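PDB 3ONQ: regulator of polyketide synthase expression from Bifidobacterium adolescentis, which is of unproven function but probably binds DNA through a PucR-type helix-turn-helix domain and regulates polyketide synthase expression. Local coordinates for residues L72-R75 with K76-D80; A113-A117 with F118-E122; T204-K207 with Y208-L212; L219-P223 with N224-Y228. All blocks are in the same frame, centred on the assembly; numbering follows the deposited sequence.

Contact 1: L72-R75 with K76-D80; sequences LAIR and KAVRD
Four backbone bonds, each from an amide N to the carbonyl O four residues earlier, join Leu72-Arg75 to Lys76-Asp80. Val78 N to Ile74 O is the straightest, at 169° and 3.0 Å. Arg79 N to Arg75 O is also 3.0 Å. These are two adjoining turns of helix 67-80.

The apolar contact is small. Val78 sets CG1 anti to its backbone N (chi1 163°), which leaves CG2 beside that N. There it lies 3.4 Å from Ile74 O and 4.4 Å from Ile74 CG2. Both side chains are buried, and both reach strand 86-91, Ile74 on Ile88 and Val78 on Val86.

The charged groups lie apart from this apolar pair. The Arg79 chain bends at chi2 and chi3 and brings its guanidinium back over Arg75 O, which sits 3.9 Å above the plane, over its centre. Lys76 NZ forms a salt bridge with Asp80 OD2 at 3.5 Å. Arg75 runs out extended and pairs with Glu25, and it also bonds Val86 O.

The two arginine head groups carry like charges but are not in contact, with Arg75 NE 6.9 Å from Arg79 NH2. The salt bridge to Glu25 probably offsets the charge of Arg75.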
loop_
_atom_site.group_PDB
_atom_site.type_symbol
_atom_site.label_atom_id
_atom_site.label_comp_id
_atom_site.label_asym_id
_atom_site.label_seq_id
_atom_site.Cartn_x
_atom_site.Cartn_y
_atom_site.Cartn_z
ATOM N N LEU B 72 27.270 4.688 22.052
ATOM C CA LEU B 72 27.939 5.958 22.295
ATOM C C LEU B 72 28.838 6.290 21.114
ATOM O O LEU B 72 28.828 7.415 20.601
ATOM C CB LEU B 72 28.761 5.891 23.577
ATOM C CG LEU B 72 29.585 7.142 23.880
ATOM C CD1 LEU B 72 28.693 8.375 23.840
ATOM C CD2 LEU B 72 30.298 7.013 25.223
ATOM N N ALA B 73 29.612 5.299 20.688
ATOM C CA ALA B 73 30.476 5.436 19.529
ATOM C C ALA B 73 29.692 5.886 18.294
ATOM O O ALA B 73 30.110 6.797 17.597
ATOM C CB ALA B 73 31.196 4.139 19.258
ATOM N N ILE B 74 28.554 5.250 18.026
ATOM C CA ILE B 74 27.760 5.589 16.844
ATOM C C ILE B 74 27.146 6.990 16.934
ATOM O O ILE B 74 27.185 7.757 15.969
ATOM C CB ILE B 74 26.637 4.559 16.598
ATOM C CG1 ILE B 74 27.222 3.172 16.348
ATOM C CG2 ILE B 74 25.777 4.986 15.420
ATOM C CD1 ILE B 74 26.156 2.101 16.133
ATOM N N ARG B 75 26.569 7.338 18.079
ATOM C CA ARG B 75 26.038 8.691 18.214
ATOM C C ARG B 75 27.121 9.757 18.052
ATOM O O ARG B 75 26.883 10.801 17.449
ATOM C CB ARG B 75 25.270 8.867 19.520
ATOM C CG ARG B 75 24.078 7.922 19.630
ATOM C CD ARG B 75 23.163 8.249 20.816
ATOM N NE ARG B 75 22.209 7.163 21.030
ATOM C CZ ARG B 75 21.068 7.027 20.362
ATOM N NH1 ARG B 75 20.720 7.930 19.448
ATOM N NH2 ARG B 75 20.269 5.988 20.614
ATOM N N LYS B 76 28.315 9.489 18.571
ATOM C CA LYS B 76 29.414 10.438 18.441
ATOM C C LYS B 76 29.855 10.577 16.976
ATOM O O LYS B 76 30.129 11.678 16.490
ATOM C CB LYS B 76 30.600 10.018 19.311
ATOM C CG LYS B 76 31.847 10.858 19.063
ATOM C CD LYS B 76 33.058 10.349 19.835
ATOM C CE LYS B 76 34.313 11.146 19.479
ATOM N NZ LYS B 76 34.154 12.604 19.771
ATOM N N ALA B 77 29.926 9.453 16.274
ATOM C CA ALA B 77 30.375 9.470 14.893
ATOM C C ALA B 77 29.388 10.252 14.032
ATOM O O ALA B 77 29.788 11.059 13.195
ATOM C CB ALA B 77 30.562 8.057 14.363
ATOM N N VAL B 78 28.096 10.014 14.245
ATOM C CA VAL B 78 27.056 10.732 13.515
ATOM C C VAL B 78 27.159 12.233 13.810
ATOM O O VAL B 78 27.099 13.059 12.899
ATOM C CB VAL B 78 25.649 10.182 13.863
ATOM C CG1 VAL B 78 24.542 11.162 13.456
ATOM C CG2 VAL B 78 25.439 8.819 13.221
ATOM N N ARG B 79 27.323 12.571 15.086
ATOM C CA ARG B 79 27.514 13.956 15.505
ATOM C C ARG B 79 28.728 14.581 14.805
ATOM O O ARG B 79 28.633 15.661 14.211
ATOM C CB ARG B 79 27.684 14.012 17.023
ATOM C CG ARG B 79 27.586 15.399 17.635
ATOM C CD ARG B 79 26.752 15.373 18.920
ATOM N NE ARG B 79 27.144 14.296 19.835
ATOM C CZ ARG B 79 26.302 13.405 20.367
ATOM N NH1 ARG B 79 26.759 12.466 21.188
ATOM N NH2 ARG B 79 25.005 13.449 20.082
ATOM N N ASP B 80 29.864 13.888 14.861
ATOM C CA ASP B 80 31.105 14.390 14.258
ATOM C C ASP B 80 30.985 14.613 12.746
ATOM O O ASP B 80 31.755 15.381 12.171
ATOM C CB ASP B 80 32.286 13.445 14.529
ATOM C CG ASP B 80 32.730 13.447 15.982
ATOM O OD1 ASP B 80 32.229 14.274 16.767
ATOM O OD2 ASP B 80 33.595 12.613 16.332
#

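Contact 2: A113-A117 with F118-E122; sequences AVMPA and FSEDE
Phe118 turns its ring back to Val114 through chi1 of -72°, which sets CG anti to the carbonyl carbon and beside the backbone N. Val114 meets it with CG2, the branch that lies between its own backbone N and carbonyl carbon. The two side chains lie side by side and point the same way. Val114 CG2 touches the ring at its edge, in plane, 3.9 Å from Phe118 CE2. Val114 O comes to the same ring near its plane, 3.5 Å from Phe118 CD2.

The backbone holds this pairing. Phe118 N donates to Met115 O at 3.0 Å. The donor stands well above the carbonyl plane, 52° out of it. Ala117 N donates in turn to Val114 O at 2.9 Å. Residues 115-117 are a 3-10 segment, and this is how the chain leaves helix 107-114 for the loop before strand 124-131. The fold here is the alpha-beta-alpha sandwich. Phe118 is buried against Ile74 of helix 67-80 and Leu124 of the strand that follows.

Beyond the ring the loop makes its own turns. Ser119 OG accepts from Asp121 N at 2.9 Å, an ST turn. It coincides with a type I beta turn from Ser119 to Glu122, whose closing backbone bond is weak. Glu120 bends back toward Met115, a selenomethionine, and its OE2 lies 4.3 Å from Met115 CE. The same carboxylate has a long, weak ion pair with Arg158. Arg158 NH1 also donates a hydrogen bond to Ser119 O.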
loop_
_atom_site.group_PDB
_atom_site.type_symbol
_atom_site.label_atom_id
_atom_site.label_comp_id
_atom_site.label_asym_id
_atom_site.label_seq_id
_atom_site.Cartn_x
_atom_site.Cartn_y
_atom_site.Cartn_z
ATOM N N ALA B 113 33.509 5.037 9.907
ATOM C CA ALA B 113 33.677 5.715 11.187
ATOM C C ALA B 113 33.249 4.853 12.377
ATOM O O ALA B 113 33.832 4.965 13.457
ATOM C CB ALA B 113 32.919 7.052 11.196
ATOM N N VAL B 114 32.239 3.997 12.194
ATOM C CA VAL B 114 31.729 3.209 13.327
ATOM C C VAL B 114 32.210 1.761 13.363
ATOM O O VAL B 114 31.960 1.032 14.327
ATOM C CB VAL B 114 30.189 3.240 13.414
ATOM C CG1 VAL B 114 29.702 4.682 13.476
ATOM C CG2 VAL B 114 29.562 2.490 12.240
HETATM N N MSE B 115 32.912 1.341 12.320
HETATM C CA MSE B 115 33.343 -0.050 12.236
HETATM C C MSE B 115 34.027 -0.599 13.491
HETATM O O MSE B 115 33.773 -1.738 13.877
HETATM C CB MSE B 115 34.234 -0.266 11.022
HETATM C CG MSE B 115 33.448 -0.466 9.762
HETATM SE SE MSE B 115 34.535 -1.262 8.374
HETATM C CE MSE B 115 35.267 -2.745 9.400
ATOM N N PRO B 116 34.895 0.201 14.127
ATOM C CA PRO B 116 35.622 -0.293 15.301
ATOM C C PRO B 116 34.696 -0.665 16.459
ATOM O O PRO B 116 35.072 -1.485 17.293
ATOM C CB PRO B 116 36.507 0.899 15.691
ATOM C CG PRO B 116 36.649 1.691 14.446
ATOM C CD PRO B 116 35.338 1.550 13.738
ATOM N N ALA B 117 33.505 -0.080 16.509
ATOM C CA ALA B 117 32.561 -0.400 17.575
ATOM C C ALA B 117 31.802 -1.708 17.337
ATOM O O ALA B 117 30.931 -2.075 18.135
ATOM C CB ALA B 117 31.579 0.741 17.773
ATOM N N PHE B 118 32.114 -2.402 16.245
ATOM C CA PHE B 118 31.441 -3.668 15.932
ATOM C C PHE B 118 32.460 -4.797 15.904
ATOM O O PHE B 118 33.566 -4.634 15.390
ATOM C CB PHE B 118 30.703 -3.618 14.580
ATOM C CG PHE B 118 29.461 -2.780 14.591
ATOM C CD1 PHE B 118 28.250 -3.311 15.006
ATOM C CD2 PHE B 118 29.501 -1.450 14.175
ATOM C CE1 PHE B 118 27.091 -2.522 15.024
ATOM C CE2 PHE B 118 28.360 -0.661 14.185
ATOM C CZ PHE B 118 27.150 -1.207 14.608
ATOM N N SER B 119 32.081 -5.946 16.449
ATOM C CA SER B 119 32.981 -7.087 16.502
ATOM C C SER B 119 33.498 -7.479 15.126
ATOM O O SER B 119 32.732 -7.591 14.167
ATOM C CB SER B 119 32.299 -8.287 17.157
ATOM O OG SER B 119 33.049 -9.457 16.907
ATOM N N GLU B 120 34.808 -7.688 15.046
ATOM C CA GLU B 120 35.461 -8.145 13.829
ATOM C C GLU B 120 35.133 -9.608 13.552
ATOM O O GLU B 120 35.356 -10.101 12.446
ATOM C CB GLU B 120 36.985 -7.983 13.950
ATOM C CG GLU B 120 37.475 -6.542 14.099
ATOM C CD GLU B 120 37.563 -5.805 12.769
ATOM O OE1 GLU B 120 37.942 -6.437 11.758
ATOM O OE2 GLU B 120 37.250 -4.594 12.737
ATOM N N ASP B 121 34.614 -10.302 14.559
ATOM C CA ASP B 121 34.380 -11.747 14.461
ATOM C C ASP B 121 32.950 -12.055 14.044
ATOM O O ASP B 121 32.559 -13.219 13.953
ATOM C CB ASP B 121 34.660 -12.442 15.799
ATOM C CG ASP B 121 36.101 -12.284 16.257
ATOM O OD1 ASP B 121 37.018 -12.416 15.418
ATOM O OD2 ASP B 121 36.312 -12.028 17.464
ATOM N N GLU B 122 32.170 -11.004 13.810
ATOM C CA GLU B 122 30.771 -11.146 13.434
ATOM C C GLU B 122 30.468 -10.309 12.187
ATOM O O GLU B 122 31.145 -9.327 11.906
ATOM C CB GLU B 122 29.858 -10.712 14.587
ATOM C CG GLU B 122 30.181 -11.365 15.935
ATOM C CD GLU B 122 30.023 -12.881 15.914
ATOM O OE1 GLU B 122 29.287 -13.400 15.042
ATOM O OE2 GLU B 122 30.637 -13.553 16.775
#

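Contact 3: T204-K207 with Y208-L212; sequences TFLK and YGSSL
Phe205 lays one face of its ring on the backbone of Ser210. Ser210 CA sits over that face, 3.5 Å from the ring centroid and 17° off the normal, a CH-pi contact offset toward the rim. Ser210 OG is 3.5 Å from Phe205 CE2. Leu212 N comes to the ring edge, and Leu212 CD2 lies 4.1 Å from Phe205 CE1. The ring reaches this turn because its CG is anti to the backbone N (chi1 178°).

Tyr208 packs against two side chains that run the same way as its own. Thr204 CG2 is 3.7 Å from Tyr208 CD1, and Lys207 CD is 3.8 Å from Tyr208 CE1. Thr204 O lies at the ring edge, in plane.

Backbone bonds set these groups in place. Tyr208 N donates to Thr204 O at 3.0 Å. Ser210 N donates to Phe205 O at 2.8 Å, and Gly209 N makes a weak bond to Leu206 O.

Further out, Thr204 OG1 bonds Leu200 O, and Ser211 OG caps Asn214 N. Leu206 packs on helix 244-261. Lys207 packs on Ser154 of the second subunit.

With Gly209 at positive phi as the C-prime residue, the turn is a Schellman motif. It ends helix 198-207 and leads to the Ser211 N-cap of helix 212-219, within the PucR-type helix-turn-helix domain.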
loop_
_atom_site.group_PDB
_atom_site.type_symbol
_atom_site.label_atom_id
_atom_site.label_comp_id
_atom_site.label_asym_id
_atom_site.label_seq_id
_atom_site.Cartn_x
_atom_site.Cartn_y
_atom_site.Cartn_z
ATOM N N THR B 204 19.213 -22.379 -19.488
ATOM C CA THR B 204 19.713 -23.636 -20.015
ATOM C C THR B 204 21.091 -23.924 -19.429
ATOM O O THR B 204 21.393 -25.052 -19.091
ATOM C CB THR B 204 19.819 -23.597 -21.554
ATOM O OG1 THR B 204 18.537 -23.296 -22.120
ATOM C CG2 THR B 204 20.301 -24.922 -22.079
ATOM N N PHE B 205 21.908 -22.895 -19.283
ATOM C CA PHE B 205 23.251 -23.062 -18.762
ATOM C C PHE B 205 23.223 -23.610 -17.343
ATOM O O PHE B 205 23.950 -24.526 -17.025
ATOM C CB PHE B 205 23.959 -21.713 -18.795
ATOM C CG PHE B 205 25.351 -21.725 -18.240
ATOM C CD1 PHE B 205 26.402 -22.222 -18.976
ATOM C CD2 PHE B 205 25.614 -21.206 -16.994
ATOM C CE1 PHE B 205 27.672 -22.214 -18.472
ATOM C CE2 PHE B 205 26.886 -21.196 -16.495
ATOM C CZ PHE B 205 27.914 -21.702 -17.234
ATOM N N LEU B 206 22.355 -23.056 -16.508
ATOM C CA LEU B 206 22.207 -23.501 -15.131
ATOM C C LEU B 206 21.680 -24.925 -15.025
ATOM O O LEU B 206 22.158 -25.711 -14.233
ATOM C CB LEU B 206 21.315 -22.542 -14.352
ATOM C CG LEU B 206 21.860 -21.135 -14.130
ATOM C CD1 LEU B 206 20.812 -20.243 -13.534
ATOM C CD2 LEU B 206 23.100 -21.129 -13.286
ATOM N N LYS B 207 20.707 -25.239 -15.864
ATOM C CA LYS B 207 20.067 -26.537 -15.892
ATOM C C LYS B 207 21.061 -27.619 -16.245
ATOM O O LYS B 207 21.013 -28.715 -15.717
ATOM C CB LYS B 207 18.929 -26.530 -16.901
ATOM C CG LYS B 207 18.234 -27.849 -17.066
ATOM C CD LYS B 207 17.072 -27.740 -18.028
ATOM C CE LYS B 207 16.471 -29.100 -18.319
ATOM N NZ LYS B 207 15.188 -29.006 -19.067
ATOM N N TYR B 208 21.971 -27.292 -17.145
ATOM C CA TYR B 208 22.900 -28.258 -17.697
ATOM C C TYR B 208 24.241 -28.293 -17.006
ATOM O O TYR B 208 25.226 -28.687 -17.592
ATOM C CB TYR B 208 23.044 -28.102 -19.203
ATOM C CG TYR B 208 21.872 -28.686 -19.931
ATOM C CD1 TYR B 208 20.703 -27.974 -20.075
ATOM C CD2 TYR B 208 21.922 -29.966 -20.447
ATOM C CE1 TYR B 208 19.628 -28.506 -20.719
ATOM C CE2 TYR B 208 20.851 -30.503 -21.105
ATOM C CZ TYR B 208 19.704 -29.773 -21.234
ATOM O OH TYR B 208 18.620 -30.306 -21.880
ATOM N N GLY B 209 24.271 -27.864 -15.756
ATOM C CA GLY B 209 25.488 -27.943 -14.983
ATOM C C GLY B 209 26.505 -26.849 -15.169
ATOM O O GLY B 209 27.674 -27.039 -14.877
ATOM N N SER B 210 26.072 -25.704 -15.661
ATOM C CA SER B 210 26.995 -24.607 -15.845
ATOM C C SER B 210 28.112 -25.037 -16.769
ATOM O O SER B 210 29.267 -24.743 -16.537
ATOM C CB SER B 210 27.561 -24.160 -14.503
ATOM O OG SER B 210 26.634 -23.367 -13.807
ATOM N N SER B 211 27.742 -25.763 -17.812
ATOM C CA SER B 211 28.685 -26.193 -18.841
ATOM C C SER B 211 28.459 -25.426 -20.132
ATOM O O SER B 211 27.368 -25.490 -20.707
ATOM C CB SER B 211 28.498 -27.677 -19.131
ATOM O OG SER B 211 29.116 -28.001 -20.366
ATOM N N LEU B 212 29.475 -24.703 -20.599
ATOM C CA LEU B 212 29.365 -24.009 -21.874
ATOM C C LEU B 212 29.044 -24.980 -22.995
ATOM O O LEU B 212 28.157 -24.728 -23.814
ATOM C CB LEU B 212 30.657 -23.287 -22.227
ATOM C CG LEU B 212 30.851 -21.910 -21.619
ATOM C CD1 LEU B 212 32.118 -21.308 -22.189
ATOM C CD2 LEU B 212 29.650 -21.020 -21.899
#

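Contact 4: L219-P223 with N224-Y228; sequences LNVHP and NTVRY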
loop_
_atom_site.group_PDB
_atom_site.type_symbol
_atom_site.label_atom_id
_atom_site.label_comp_id
_atom_site.label_asym_id
_atom_site.label_seq_id
_atom_site.Cartn_x
_atom_site.Cartn_y
_atom_site.Cartn_z
ATOM N N LEU B 219 21.408 -25.702 -27.340
ATOM C CA LEU B 219 20.789 -24.561 -28.013
ATOM C C LEU B 219 21.163 -24.413 -29.480
ATOM O O LEU B 219 20.693 -23.496 -30.157
ATOM C CB LEU B 219 21.129 -23.270 -27.269
ATOM C CG LEU B 219 20.574 -23.129 -25.851
ATOM C CD1 LEU B 219 21.114 -21.866 -25.216
ATOM C CD2 LEU B 219 19.048 -23.144 -25.852
ATOM N N ASN B 220 22.021 -25.305 -29.972
ATOM C CA ASN B 220 22.518 -25.191 -31.332
ATOM C C ASN B 220 23.170 -23.848 -31.632
ATOM O O ASN B 220 22.902 -23.251 -32.674
ATOM C CB ASN B 220 21.395 -25.448 -32.339
ATOM C CG ASN B 220 20.874 -26.867 -32.269
ATOM O OD1 ASN B 220 21.584 -27.776 -31.842
ATOM N ND2 ASN B 220 19.631 -27.066 -32.692
ATOM N N VAL B 221 24.023 -23.377 -30.726
ATOM C CA VAL B 221 24.828 -22.189 -30.991
ATOM C C VAL B 221 26.280 -22.478 -30.638
ATOM O O VAL B 221 26.569 -23.463 -29.973
ATOM C CB VAL B 221 24.360 -20.960 -30.164
ATOM C CG1 VAL B 221 22.937 -20.582 -30.512
ATOM C CG2 VAL B 221 24.504 -21.231 -28.669
ATOM N N HIS B 222 27.182 -21.608 -31.081
ATOM C CA HIS B 222 28.600 -21.732 -30.765
ATOM C C HIS B 222 28.807 -21.461 -29.278
ATOM O O HIS B 222 28.113 -20.619 -28.706
ATOM C CB HIS B 222 29.394 -20.710 -31.572
ATOM C CG HIS B 222 30.866 -20.979 -31.606
ATOM N ND1 HIS B 222 31.704 -20.676 -30.555
ATOM C CD2 HIS B 222 31.654 -21.525 -32.568
ATOM C CE1 HIS B 222 32.939 -21.029 -30.863
ATOM N NE2 HIS B 222 32.936 -21.543 -32.078
ATOM N N PRO B 223 29.752 -22.171 -28.642
ATOM C CA PRO B 223 30.075 -21.909 -27.231
ATOM C C PRO B 223 30.375 -20.431 -26.941
ATOM O O PRO B 223 29.953 -19.926 -25.896
ATOM C CB PRO B 223 31.314 -22.776 -26.996
ATOM C CG PRO B 223 31.089 -23.952 -27.913
ATOM C CD PRO B 223 30.427 -23.382 -29.147
ATOM N N ASN B 224 31.089 -19.757 -27.844
ATOM C CA ASN B 224 31.348 -18.322 -27.714
ATOM C C ASN B 224 30.070 -17.515 -27.623
ATOM O O ASN B 224 30.032 -16.455 -26.997
ATOM C CB ASN B 224 32.174 -17.798 -28.889
ATOM C CG ASN B 224 33.611 -18.273 -28.849
ATOM O OD1 ASN B 224 34.077 -18.776 -27.827
ATOM N ND2 ASN B 224 34.328 -18.104 -29.962
ATOM N N THR B 225 29.020 -18.010 -28.262
ATOM C CA THR B 225 27.757 -17.301 -28.243
ATOM C C THR B 225 27.122 -17.402 -26.856
ATOM O O THR B 225 26.592 -16.411 -26.327
ATOM C CB THR B 225 26.819 -17.798 -29.352
ATOM O OG1 THR B 225 27.360 -17.395 -30.613
ATOM C CG2 THR B 225 25.439 -17.200 -29.200
ATOM N N VAL B 226 27.194 -18.588 -26.261
ATOM C CA VAL B 226 26.737 -18.760 -24.890
ATOM C C VAL B 226 27.549 -17.852 -23.971
ATOM O O VAL B 226 26.993 -17.168 -23.110
ATOM C CB VAL B 226 26.895 -20.205 -24.412
ATOM C CG1 VAL B 226 26.501 -20.317 -22.933
ATOM C CG2 VAL B 226 26.058 -21.147 -25.272
ATOM N N ARG B 227 28.866 -17.852 -24.165
ATOM C CA ARG B 227 29.766 -17.031 -23.362
ATOM C C ARG B 227 29.334 -15.574 -23.412
ATOM O O ARG B 227 29.202 -14.914 -22.385
ATOM C CB ARG B 227 31.194 -17.163 -23.883
ATOM C CG ARG B 227 32.231 -17.508 -22.832
ATOM C CD ARG B 227 33.631 -17.546 -23.444
ATOM N NE ARG B 227 33.779 -18.632 -24.413
ATOM C CZ ARG B 227 34.392 -19.786 -24.161
ATOM N NH1 ARG B 227 34.473 -20.719 -25.102
ATOM N NH2 ARG B 227 34.931 -20.007 -22.969
ATOM N N TYR B 228 29.105 -15.080 -24.621
ATOM C CA TYR B 228 28.724 -13.696 -24.831
ATOM C C TYR B 228 27.394 -13.375 -24.140
ATOM O O TYR B 228 27.258 -12.341 -23.474
ATOM C CB TYR B 228 28.664 -13.398 -26.338
ATOM C CG TYR B 228 28.206 -11.997 -26.703
ATOM C CD1 TYR B 228 29.121 -10.950 -26.817
ATOM C CD2 TYR B 228 26.865 -11.724 -26.957
ATOM C CE1 TYR B 228 28.710 -9.665 -27.160
ATOM C CE2 TYR B 228 26.444 -10.440 -27.297
ATOM C CZ TYR B 228 27.369 -9.418 -27.397
ATOM O OH TYR B 228 26.954 -8.149 -27.737
HETATM O O HOH W 1 26.705 -19.003 -32.599
#
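His222 lies alongside the Asn224 side chain, the two pointing the same way with ring and amide planes 42° apart. His222 CE1 is 3.4 Å from Asn224 ND2. The ring also accepts a bond: Asn224 N donates to His222 ND1 at 2.9 Å, only 6° out of the ring plane. Chi1 of -165° puts His222 CG anti to its backbone N and lets ND1 reach forward to that amide. Pro223 CD covers one face of the ring, 3.2 Å above its plane and offset toward the rim.

His222 is thus the N-cap of helix 223-237. Its carbonyl serves the next amides. Thr225 N donates to His222 O at 2.8 Å from above the carbonyl plane, and Val226 N adds a weak bond. Arg227 N donates to Pro223 O at 2.9 Å, in the carbonyl plane. A water accepts from His222 N and lies 2.6 Å from Thr225 OG1, which also bonds a glycerol probably left from crystallisation.

The apolar side is made by Val221. Its CG2 meets Val226 CG2 at 3.7 Å, the two side chains crossing at about a right angle. Val226 continues inward to Leu212 and Thr201, so this packing joins the turn to the two preceding helices of the helix-turn-helix domain.

Arg227 NE and NH1 each make a weak bond to Asn224 OD1. An accepting ND1 is consistent with a ring that has no proton on that nitrogen. The Arg227 head group, NH1 6.1 Å from His222 ND1, would if anything disfavour a positively charged ring.

In the fold
All four contacts are local and follow one another in series, so none nests in or crosses another. Contact 1 joins successive turns of helix 67-80. Contact 2 closes the turn after helix 107-114 and leads toward strand 124-131. These two touch, with Ala73 on Ala117 and Ala77 on Val114, and so tie helix 67-80 to the end of helix 107-114 and the turn after it. Contact 3 ends helix 198-207, and contact 4 starts helix 223-237; helix 212-219 runs from the end of contact 3 to the start of contact 4. Their centres are 12 Å apart, and Leu212 packs on Val226 and Arg227. The centres of contacts 1 and 3 are 49 Å apart, on opposite sides of the chain's centre.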